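Local coordinates for protein putative D-lactate dehydrogenase (Chlamydomonas reinhardtii, PDB 4ZGS) that binds NAD and probably reduces pyruvate to D-lactate, as a chloroplast pyruvate reductase of the D-isomer specific 2-hydroxyacid dehydrogenase family, at residues H178-V183 with A230-V235; V184-I189 with V204-I209; T236-L241 with I264-G269. One frame throughout, in Å; residues are numbered along the deposited sequence.

All three interactions belong to one parallel sheet, in which strands 203-207, 180-184, 234-237 and 261-265 lie side by side in that order. Interaction 1 pairs 180-184 with 234-237 at the ends where these strands begin, and it is only partly buried. Interactions 2 and 3 lie at the opposite ends, are buried, and both touch NAD. Strand 234-237 serves interactions 1 and 3, while 180-184 runs from interaction 1 into interaction 2. The chemistry changes along the sheet: backbone bonds and one aspartate in interaction 1, a carboxylate and main-chain amides beside NAD in interaction 2, and a serine, a water and a weak ribose bond in interaction 3.

Interaction 1. Residues H178-V183 with A230-V235; sequences HKVVGV and AMSDIV
D233 meets V180 at both ends of its side chain, through CB and through OD2. Its CB lies 3.4 Å from V180 O, and CG sits beside the backbone N (chi1 -63°), which turns the carboxylate back toward the start of the other strand. There OD2 accepts V180 N at 2.9 Å on its anti side, 18° out of the carboxylate plane, while OD1 forms a salt bridge with K258. The K179 side chain runs roughly perpendicular to that of D233, its CD 3.7 Å from D233 OD2, but its NZ is bonded to E175 O instead. V180 O in turn takes two donors, D233 N at 2.8 Å and I234 N at 3.2 Å. These bonds start the parallel pairing of strands 180-184 and 234-237, the first and third strands in chain order of the Rossmann-type NAD-binding domain. The pairing continues with G182 N to I234 O at 2.7 Å. V181 and I234 project together from one face of the sheet, V181 CG2 4.0 Å from I234 CD1. The CG1 branch of V180 packs 4.0 Å from M231 CG, at the end of helix 225-231, and S232 OG bonds back to L228 O of that helix.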
loop_
_atom_site.group_PDB
_atom_site.type_symbol
_atom_site.label_atom_id
_atom_site.label_comp_id
_atom_site.label_asym_id
_atom_site.label_seq_id
_atom_site.Cartn_x
_atom_site.Cartn_y
_atom_site.Cartn_z
ATOM N N HIS A 178 -18.472 22.174 15.563
ATOM C CA HIS A 178 -18.324 23.497 16.164
ATOM C C HIS A 178 -16.897 24.058 16.168
ATOM O O HIS A 178 -16.622 25.042 16.835
ATOM C CB HIS A 178 -18.979 23.494 17.541
ATOM C CG HIS A 178 -20.466 23.342 17.464
ATOM N ND1 HIS A 178 -21.108 22.140 17.674
ATOM C CD2 HIS A 178 -21.434 24.233 17.156
ATOM C CE1 HIS A 178 -22.409 22.302 17.521
ATOM N NE2 HIS A 178 -22.633 23.563 17.204
ATOM N N LYS A 179 -15.988 23.403 15.454
ATOM C CA LYS A 179 -14.583 23.811 15.419
ATOM C C LYS A 179 -14.321 25.208 14.834
ATOM O O LYS A 179 -15.035 25.666 13.940
ATOM C CB LYS A 179 -13.784 22.782 14.621
ATOM C CG LYS A 179 -13.903 21.378 15.172
ATOM C CD LYS A 179 -13.453 21.369 16.625
ATOM C CE LYS A 179 -13.866 20.087 17.340
ATOM N NZ LYS A 179 -13.025 18.924 16.912
ATOM N N VAL A 180 -13.289 25.869 15.354
ATOM C CA VAL A 180 -12.839 27.159 14.856
ATOM C C VAL A 180 -11.872 26.982 13.683
ATOM O O VAL A 180 -10.847 26.310 13.807
ATOM C CB VAL A 180 -12.120 27.951 15.919
ATOM C CG1 VAL A 180 -11.610 29.263 15.333
ATOM C CG2 VAL A 180 -13.023 28.189 17.099
ATOM N N VAL A 181 -12.213 27.611 12.564
ATOM C CA VAL A 181 -11.511 27.537 11.297
ATOM C C VAL A 181 -11.027 28.895 10.806
ATOM O O VAL A 181 -11.849 29.764 10.526
ATOM C CB VAL A 181 -12.431 26.982 10.245
ATOM C CG1 VAL A 181 -11.807 27.116 8.831
ATOM C CG2 VAL A 181 -12.830 25.579 10.626
ATOM N N GLY A 182 -9.713 29.110 10.793
ATOM C CA GLY A 182 -9.113 30.247 10.115
ATOM C C GLY A 182 -8.965 30.069 8.620
ATOM O O GLY A 182 -8.265 29.167 8.175
ATOM N N VAL A 183 -9.549 30.963 7.832
ATOM C CA VAL A 183 -9.252 30.994 6.401
ATOM C C VAL A 183 -8.310 32.129 6.146
ATOM O O VAL A 183 -8.633 33.274 6.474
ATOM C CB VAL A 183 -10.475 31.172 5.536
ATOM C CG1 VAL A 183 -10.064 31.304 4.107
ATOM C CG2 VAL A 183 -11.420 30.002 5.711
ATOM N N ALA A 230 -3.945 31.980 16.625
ATOM C CA ALA A 230 -4.007 31.661 18.030
ATOM C C ALA A 230 -5.266 30.891 18.354
ATOM O O ALA A 230 -5.254 30.037 19.233
ATOM C CB ALA A 230 -3.937 32.919 18.860
ATOM N N MET A 231 -6.361 31.215 17.672
ATOM C CA MET A 231 -7.648 30.614 18.010
ATOM C C MET A 231 -8.036 29.380 17.203
ATOM O O MET A 231 -8.992 28.700 17.559
ATOM C CB MET A 231 -8.749 31.654 17.852
ATOM C CG MET A 231 -9.016 32.084 16.407
ATOM S SD MET A 231 -10.461 33.191 16.299
ATOM C CE MET A 231 -10.010 34.175 14.872
ATOM N N SER A 232 -7.309 29.078 16.127
ATOM C CA SER A 232 -7.832 28.107 15.164
ATOM C C SER A 232 -7.502 26.642 15.443
ATOM O O SER A 232 -6.363 26.290 15.754
ATOM C CB SER A 232 -7.363 28.493 13.762
ATOM O OG SER A 232 -7.797 29.815 13.454
ATOM N N ASP A 233 -8.514 25.792 15.299
ATOM C CA ASP A 233 -8.341 24.344 15.326
ATOM C C ASP A 233 -7.820 23.908 13.984
ATOM O O ASP A 233 -7.096 22.908 13.843
ATOM C CB ASP A 233 -9.662 23.631 15.612
ATOM C CG ASP A 233 -10.247 23.975 16.982
ATOM O OD1 ASP A 233 -9.537 23.797 18.006
ATOM O OD2 ASP A 233 -11.434 24.389 17.031
ATOM N N ILE A 234 -8.254 24.681 12.995
ATOM C CA ILE A 234 -7.957 24.464 11.596
ATOM C C ILE A 234 -7.602 25.763 10.899
ATOM O O ILE A 234 -8.335 26.765 11.007
ATOM C CB ILE A 234 -9.143 23.857 10.860
ATOM C CG1 ILE A 234 -9.635 22.606 11.580
ATOM C CG2 ILE A 234 -8.749 23.550 9.448
ATOM C CD1 ILE A 234 -10.921 22.059 11.003
ATOM N N VAL A 235 -6.474 25.731 10.203
ATOM C CA VAL A 235 -6.005 26.820 9.375
ATOM C C VAL A 235 -5.847 26.341 7.945
ATOM O O VAL A 235 -5.205 25.312 7.696
ATOM C CB VAL A 235 -4.683 27.371 9.872
ATOM C CG1 VAL A 235 -4.149 28.389 8.906
ATOM C CG2 VAL A 235 -4.878 28.002 11.242
#

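Interaction 2. Residues V184-I189 with V204-I209; sequences VGTGAI and VFAYDI. With NAD (nicotinamide-adenine-dinucleotide), chain I.
D208 OD2 is approached by two groups of T186. The backbone N of T186 donates to it at 2.9 Å in a nearly straight bond (170° at the hydrogen), and OD2 receives it on its anti lone pair, away from OD1. T186 OG1 lies 3.1 Å from the same OD2, but that contact is not settled as a bond, since OG1 also makes a weak hydrogen bond with Y222 OH. With D208 CG anti to the backbone N (chi1 -165°), the carboxylate extends from the end of strand 203-207 to the glycine-rich turn, and OD1 is held by K210 N. T186 CG2 rests against A206 CB, and G185 N reaches Y207 O at 2.9 Å, where strands 180-184 and 203-207 are parallel neighbours. V184 CG1 packs against Y207 CD2 on the face that helix 225-231 covers through L225 and L228.

G185 and G187 fit the GxGxxG pattern of a Rossmann beta-alpha-beta unit. With no side chain in the way, G187 brings its CA within 3.2 Å of NAD O2A. At the start of helix 188-200, A188 N donates to NAD O2A at 2.8 Å and I189 N to NAD O2N at 2.7 Å, one amide for each phosphate. D208 OD2 comes within 3.3 Å of C1B of the adenosine ribose, and Y207 CE2 lies near adenine C2A. The negative pyrophosphate thus meets main-chain N-H groups at a helix N-terminus, whose dipole would be expected to favour it, while the acidic side chain is turned to the ribose.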
loop_
_atom_site.group_PDB
_atom_site.type_symbol
_atom_site.label_atom_id
_atom_site.label_comp_id
_atom_site.label_asym_id
_atom_site.label_seq_id
_atom_site.Cartn_x
_atom_site.Cartn_y
_atom_site.Cartn_z
ATOM N N VAL A 184 -7.122 31.800 5.641
ATOM C CA VAL A 184 -6.103 32.805 5.337
ATOM C C VAL A 184 -6.056 33.094 3.824
ATOM O O VAL A 184 -5.571 32.299 3.008
ATOM C CB VAL A 184 -4.706 32.380 5.837
ATOM C CG1 VAL A 184 -3.713 33.470 5.539
ATOM C CG2 VAL A 184 -4.723 32.107 7.328
ATOM N N GLY A 185 -6.575 34.269 3.498
ATOM C CA GLY A 185 -6.790 34.781 2.158
ATOM C C GLY A 185 -8.216 34.432 1.745
ATOM O O GLY A 185 -8.661 33.253 1.801
ATOM N N THR A 186 -8.915 35.486 1.316
ATOM C CA THR A 186 -10.350 35.468 1.005
ATOM C C THR A 186 -10.698 35.728 -0.473
ATOM O O THR A 186 -11.782 36.239 -0.788
ATOM C CB THR A 186 -11.108 36.401 1.929
ATOM O OG1 THR A 186 -10.584 37.732 1.847
ATOM C CG2 THR A 186 -10.958 35.850 3.342
ATOM N N GLY A 187 -9.737 35.534 -1.363
ATOM C CA GLY A 187 -10.015 35.712 -2.774
ATOM C C GLY A 187 -10.976 34.645 -3.262
ATOM O O GLY A 187 -11.680 34.012 -2.453
ATOM N N ALA A 188 -11.043 34.476 -4.579
ATOM C CA ALA A 188 -12.032 33.600 -5.199
ATOM C C ALA A 188 -12.092 32.215 -4.539
ATOM O O ALA A 188 -13.169 31.714 -4.227
ATOM C CB ALA A 188 -11.733 33.468 -6.685
ATOM N N ILE A 189 -10.931 31.617 -4.293
ATOM C CA ILE A 189 -10.855 30.309 -3.641
ATOM C C ILE A 189 -11.123 30.327 -2.111
ATOM O O ILE A 189 -11.939 29.544 -1.609
ATOM C CB ILE A 189 -9.479 29.695 -3.904
ATOM C CG1 ILE A 189 -9.372 29.342 -5.390
ATOM C CG2 ILE A 189 -9.272 28.480 -3.069
ATOM C CD1 ILE A 189 -7.968 29.036 -5.875
ATOM N N VAL A 204 -16.175 30.050 11.469
ATOM C CA VAL A 204 -15.142 30.416 10.538
ATOM C C VAL A 204 -14.652 31.820 10.824
ATOM O O VAL A 204 -15.426 32.721 11.104
ATOM C CB VAL A 204 -15.639 30.304 9.105
ATOM C CG1 VAL A 204 -14.499 30.569 8.120
ATOM C CG2 VAL A 204 -16.236 28.928 8.879
ATOM N N PHE A 205 -13.337 31.989 10.793
ATOM C CA PHE A 205 -12.744 33.308 10.952
ATOM C C PHE A 205 -11.858 33.492 9.744
ATOM O O PHE A 205 -11.468 32.523 9.117
ATOM C CB PHE A 205 -11.990 33.437 12.280
ATOM C CG PHE A 205 -12.899 33.413 13.480
ATOM C CD1 PHE A 205 -13.431 32.219 13.943
ATOM C CD2 PHE A 205 -13.251 34.593 14.126
ATOM C CE1 PHE A 205 -14.272 32.190 15.020
ATOM C CE2 PHE A 205 -14.101 34.575 15.217
ATOM C CZ PHE A 205 -14.613 33.372 15.664
ATOM N N ALA A 206 -11.602 34.731 9.370
ATOM C CA ALA A 206 -10.852 34.998 8.162
ATOM C C ALA A 206 -9.836 36.066 8.401
ATOM O O ALA A 206 -10.034 36.961 9.238
ATOM C CB ALA A 206 -11.777 35.420 7.038
ATOM N N TYR A 207 -8.760 35.983 7.625
ATOM C CA TYR A 207 -7.774 37.033 7.570
ATOM C C TYR A 207 -7.474 37.361 6.121
ATOM O O TYR A 207 -7.255 36.463 5.303
ATOM C CB TYR A 207 -6.476 36.625 8.259
ATOM C CG TYR A 207 -5.355 37.592 7.961
ATOM C CD1 TYR A 207 -5.226 38.765 8.683
ATOM C CD2 TYR A 207 -4.488 37.381 6.901
ATOM C CE1 TYR A 207 -4.217 39.671 8.407
ATOM C CE2 TYR A 207 -3.475 38.283 6.612
ATOM C CZ TYR A 207 -3.345 39.425 7.368
ATOM O OH TYR A 207 -2.347 40.335 7.094
ATOM N N ASP A 208 -7.406 38.646 5.819
ATOM C CA ASP A 208 -6.919 39.067 4.528
ATOM C C ASP A 208 -6.457 40.475 4.654
ATOM O O ASP A 208 -6.905 41.203 5.532
ATOM C CB ASP A 208 -7.983 38.971 3.449
ATOM C CG ASP A 208 -7.392 39.054 2.052
ATOM O OD1 ASP A 208 -6.714 40.062 1.745
ATOM O OD2 ASP A 208 -7.575 38.090 1.271
ATOM N N ILE A 209 -5.606 40.886 3.727
ATOM C CA ILE A 209 -5.110 42.232 3.787
ATOM C C ILE A 209 -6.311 43.114 3.416
ATOM O O ILE A 209 -6.530 44.169 4.018
ATOM C CB ILE A 209 -3.887 42.414 2.860
ATOM C CG1 ILE A 209 -2.991 43.548 3.367
ATOM C CG2 ILE A 209 -4.319 42.614 1.412
ATOM C CD1 ILE A 209 -2.729 43.485 4.855
HETATM P PA NAD I . -7.496 35.501 -5.628
HETATM O O1A NAD I . -6.865 36.743 -6.129
HETATM O O2A NAD I . -8.927 35.857 -5.799
HETATM O O5B NAD I . -7.123 35.209 -4.096
HETATM C C5B NAD I . -5.969 35.774 -3.477
HETATM C C4B NAD I . -6.350 36.663 -2.336
HETATM O O4B NAD I . -5.247 36.732 -1.321
HETATM C C3B NAD I . -6.615 38.055 -2.783
HETATM O O3B NAD I . -7.910 38.527 -2.315
HETATM C C2B NAD I . -5.572 38.889 -2.196
HETATM O O2B NAD I . -6.104 40.204 -1.884
HETATM C C1B NAD I . -5.160 38.184 -0.962
HETATM N N9A NAD I . -3.897 38.570 -0.475
HETATM C C8A NAD I . -2.909 39.342 -1.153
HETATM N N7A NAD I . -1.792 39.526 -0.321
HETATM C C5A NAD I . -2.079 38.887 0.867
HETATM C C6A NAD I . -1.410 38.682 2.113
HETATM N N6A NAD I . -0.114 39.207 2.344
HETATM N N1A NAD I . -1.995 38.022 3.008
HETATM C C2A NAD I . -3.103 37.512 2.957
HETATM N N3A NAD I . -3.854 37.593 1.913
HETATM C C4A NAD I . -3.421 38.284 0.770
HETATM O O3 NAD I . -7.128 34.238 -6.547
HETATM P PN NAD I . -7.679 32.754 -6.313
HETATM O O1N NAD I . -8.528 32.285 -7.434
HETATM O O2N NAD I . -8.616 32.703 -5.165
HETATM O O5D NAD I . -6.451 31.764 -6.061
HETATM C C5D NAD I . -5.328 31.697 -6.946
HETATM C C4D NAD I . -4.369 30.770 -6.298
HETATM O O4D NAD I . -4.828 29.370 -6.441
HETATM C C3D NAD I . -3.038 30.787 -6.915
HETATM O O3D NAD I . -2.264 31.932 -6.470
HETATM C C2D NAD I . -2.463 29.534 -6.432
HETATM O O2D NAD I . -1.866 29.766 -5.132
HETATM C C1D NAD I . -3.589 28.574 -6.303
HETATM N N1N NAD I . -3.508 27.568 -7.287
HETATM C C2N NAD I . -3.661 26.209 -6.923
HETATM C C3N NAD I . -3.565 25.207 -7.888
HETATM C C7N NAD I . -3.725 23.742 -7.490
HETATM O O7N NAD I . -3.328 23.353 -6.407
HETATM N N7N NAD I . -4.319 22.813 -8.384
HETATM C C4N NAD I . -3.316 25.552 -9.229
HETATM C C5N NAD I . -3.159 26.904 -9.596
HETATM C C6N NAD I . -3.256 27.904 -8.635
#

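Interaction 3. Residues T236-L241 with I264-G269; sequences TLHCPL and INVSRG. With NAD (nicotinamide-adenine-dinucleotide), chain I.
The segments 236-241 and 264-268 run in nearly the same direction, 11° apart end to end. T236 pairs with I264 in parallel, their CA atoms 4.5 Å apart, and L237 N donates to I264 O at 2.9 Å. Beyond this pair the main chains separate, and a water bridges them: it accepts from T236 OG1 and V266 N and donates to L237 O and I264 O. S267 ties the separating chains together, its OG donating to L237 O at 2.7 Å from above the carbonyl plane, 44° out of it. L237 O therefore receives both the water and the serine.

N265 folds back on its own segment. A chi1 of -175° sets the amide trans to the N of N265, where OD1 accepts S267 N at 3.1 Å in an Asx turn, and ND2 donates to R268 O with that oxygen in the amide plane. L237 CB lies against OD1 of this amide and L237 CD1 against its CG. V266 CG2 meets H238 CE1 at 3.5 Å, and the same water lies over one face of the imidazole, toward its rim. Further along, L241 lies across the R268 side chain, CD2 3.6 Å from NH1.

NAD runs past this end of the sheet: C239 CB faces the adenine at N3A, and NAD O2D makes a weak bond of 3.4 Å to S267 O. Around the contact, helix 136-151 packs on I264 and V266 through A143, while H238 touches I189 and A193 of helix 188-200. Strand 180-184 flanks T236 and L237, and N265 bonds through its backbone to G290 of strand 286-291.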
loop_
_atom_site.group_PDB
_atom_site.type_symbol
_atom_site.label_atom_id
_atom_site.label_comp_id
_atom_site.label_asym_id
_atom_site.label_seq_id
_atom_site.Cartn_x
_atom_site.Cartn_y
_atom_site.Cartn_z
ATOM N N THR A 236 -6.452 27.063 7.006
ATOM C CA THR A 236 -6.347 26.706 5.596
ATOM C C THR A 236 -5.828 27.876 4.778
ATOM O O THR A 236 -6.412 28.955 4.787
ATOM C CB THR A 236 -7.689 26.226 5.037
ATOM O OG1 THR A 236 -7.551 26.027 3.628
ATOM C CG2 THR A 236 -8.777 27.289 5.248
ATOM N N LEU A 237 -4.712 27.670 4.086
ATOM C CA LEU A 237 -4.046 28.763 3.402
ATOM C C LEU A 237 -4.581 28.919 2.000
ATOM O O LEU A 237 -4.569 27.959 1.233
ATOM C CB LEU A 237 -2.540 28.526 3.357
ATOM C CG LEU A 237 -1.873 28.169 4.677
ATOM C CD1 LEU A 237 -0.336 28.019 4.502
ATOM C CD2 LEU A 237 -2.232 29.226 5.716
ATOM N N HIS A 238 -5.201 30.058 1.704
ATOM C CA HIS A 238 -5.538 30.381 0.315
ATOM C C HIS A 238 -4.901 31.631 -0.317
ATOM O O HIS A 238 -5.197 31.958 -1.464
ATOM C CB HIS A 238 -7.044 30.388 0.212
ATOM C CG HIS A 238 -7.632 29.061 0.563
ATOM N ND1 HIS A 238 -7.721 28.024 -0.340
ATOM C CD2 HIS A 238 -8.028 28.552 1.757
ATOM C CE1 HIS A 238 -8.224 26.961 0.262
ATOM N NE2 HIS A 238 -8.418 27.251 1.539
ATOM N N CYS A 239 -4.025 32.328 0.400
ATOM C CA CYS A 239 -3.420 33.530 -0.167
ATOM C C CYS A 239 -2.415 33.186 -1.271
ATOM O O CYS A 239 -1.855 32.081 -1.309
ATOM C CB CYS A 239 -2.727 34.363 0.924
ATOM S SG CYS A 239 -1.592 33.434 2.026
ATOM N N PRO A 240 -2.178 34.144 -2.177
ATOM C CA PRO A 240 -1.149 34.002 -3.217
ATOM C C PRO A 240 0.224 34.075 -2.578
ATOM O O PRO A 240 0.332 34.498 -1.424
ATOM C CB PRO A 240 -1.399 35.202 -4.133
ATOM C CG PRO A 240 -1.994 36.230 -3.220
ATOM C CD PRO A 240 -2.854 35.449 -2.245
ATOM N N LEU A 241 1.262 33.691 -3.304
ATOM C CA LEU A 241 2.590 33.770 -2.734
ATOM C C LEU A 241 3.205 35.145 -2.990
ATOM O O LEU A 241 3.513 35.501 -4.129
ATOM C CB LEU A 241 3.469 32.672 -3.318
ATOM C CG LEU A 241 4.859 32.559 -2.716
ATOM C CD1 LEU A 241 4.711 32.347 -1.211
ATOM C CD2 LEU A 241 5.575 31.387 -3.364
ATOM N N ILE A 264 -3.818 23.216 6.586
ATOM C CA ILE A 264 -4.133 22.787 5.223
ATOM C C ILE A 264 -3.580 23.764 4.229
ATOM O O ILE A 264 -3.862 24.952 4.300
ATOM C CB ILE A 264 -5.616 22.681 4.989
ATOM C CG1 ILE A 264 -6.219 21.696 5.980
ATOM C CG2 ILE A 264 -5.871 22.244 3.569
ATOM C CD1 ILE A 264 -5.682 20.319 5.841
ATOM N N ASN A 265 -2.769 23.273 3.305
ATOM C CA ASN A 265 -2.277 24.165 2.292
ATOM C C ASN A 265 -2.438 23.606 0.882
ATOM O O ASN A 265 -1.744 22.669 0.495
ATOM C CB ASN A 265 -0.819 24.463 2.592
ATOM C CG ASN A 265 -0.243 25.469 1.671
ATOM O OD1 ASN A 265 -0.974 26.210 1.011
ATOM N ND2 ASN A 265 1.079 25.481 1.568
ATOM N N VAL A 266 -3.389 24.164 0.142
ATOM C CA VAL A 266 -3.599 23.902 -1.277
ATOM C C VAL A 266 -3.193 25.078 -2.160
ATOM O O VAL A 266 -3.514 25.068 -3.343
ATOM C CB VAL A 266 -5.065 23.510 -1.594
ATOM C CG1 VAL A 266 -5.437 22.262 -0.789
ATOM C CG2 VAL A 266 -6.028 24.661 -1.293
ATOM N N SER A 267 -2.581 26.127 -1.605
ATOM C CA SER A 267 -2.214 27.260 -2.477
ATOM C C SER A 267 -0.801 27.172 -3.038
ATOM O O SER A 267 -0.634 26.784 -4.184
ATOM C CB SER A 267 -2.331 28.618 -1.752
ATOM O OG SER A 267 -3.584 28.795 -1.130
ATOM N N ARG A 268 0.211 27.484 -2.231
ATOM C CA ARG A 268 1.585 27.572 -2.728
ATOM C C ARG A 268 2.581 27.053 -1.718
ATOM O O ARG A 268 2.538 27.443 -0.547
ATOM C CB ARG A 268 1.916 29.013 -3.102
ATOM C CG ARG A 268 1.186 29.435 -4.340
ATOM C CD ARG A 268 1.646 28.540 -5.489
ATOM N NE ARG A 268 1.765 29.293 -6.722
ATOM C CZ ARG A 268 2.833 30.005 -7.048
ATOM N NH1 ARG A 268 3.871 30.055 -6.222
ATOM N NH2 ARG A 268 2.853 30.675 -8.193
ATOM N N GLY A 269 3.514 26.223 -2.189
ATOM C CA GLY A 269 4.459 25.585 -1.303
ATOM C C GLY A 269 5.284 26.592 -0.555
ATOM O O GLY A 269 5.655 26.369 0.582
HETATM P PA NAD I . -7.496 35.501 -5.628
HETATM O O1A NAD I . -6.865 36.743 -6.129
HETATM O O2A NAD I . -8.927 35.857 -5.799
HETATM O O5B NAD I . -7.123 35.209 -4.096
HETATM C C5B NAD I . -5.969 35.774 -3.477
HETATM C C4B NAD I . -6.350 36.663 -2.336
HETATM O O4B NAD I . -5.247 36.732 -1.321
HETATM C C3B NAD I . -6.615 38.055 -2.783
HETATM O O3B NAD I . -7.910 38.527 -2.315
HETATM C C2B NAD I . -5.572 38.889 -2.196
HETATM O O2B NAD I . -6.104 40.204 -1.884
HETATM C C1B NAD I . -5.160 38.184 -0.962
HETATM N N9A NAD I . -3.897 38.570 -0.475
HETATM C C8A NAD I . -2.909 39.342 -1.153
HETATM N N7A NAD I . -1.792 39.526 -0.321
HETATM C C5A NAD I . -2.079 38.887 0.867
HETATM C C6A NAD I . -1.410 38.682 2.113
HETATM N N6A NAD I . -0.114 39.207 2.344
HETATM N N1A NAD I . -1.995 38.022 3.008
HETATM C C2A NAD I . -3.103 37.512 2.957
HETATM N N3A NAD I . -3.854 37.593 1.913
HETATM C C4A NAD I . -3.421 38.284 0.770
HETATM O O3 NAD I . -7.128 34.238 -6.547
HETATM P PN NAD I . -7.679 32.754 -6.313
HETATM O O1N NAD I . -8.528 32.285 -7.434
HETATM O O2N NAD I . -8.616 32.703 -5.165
HETATM O O5D NAD I . -6.451 31.764 -6.061
HETATM C C5D NAD I . -5.328 31.697 -6.946
HETATM C C4D NAD I . -4.369 30.770 -6.298
HETATM O O4D NAD I . -4.828 29.370 -6.441
HETATM C C3D NAD I . -3.038 30.787 -6.915
HETATM O O3D NAD I . -2.264 31.932 -6.470
HETATM C C2D NAD I . -2.463 29.534 -6.432
HETATM O O2D NAD I . -1.866 29.766 -5.132
HETATM C C1D NAD I . -3.589 28.574 -6.303
HETATM N N1N NAD I . -3.508 27.568 -7.287
HETATM C C2N NAD I . -3.661 26.209 -6.923
HETATM C C3N NAD I . -3.565 25.207 -7.888
HETATM C C7N NAD I . -3.725 23.742 -7.490
HETATM O O7N NAD I . -3.328 23.353 -6.407
HETATM N N7N NAD I . -4.319 22.813 -8.384
HETATM C C4N NAD I . -3.316 25.552 -9.229
HETATM C C5N NAD I . -3.159 26.904 -9.596
HETATM C C6N NAD I . -3.256 27.904 -8.635
HETATM O O HOH W 1 -5.425 25.592 1.828
#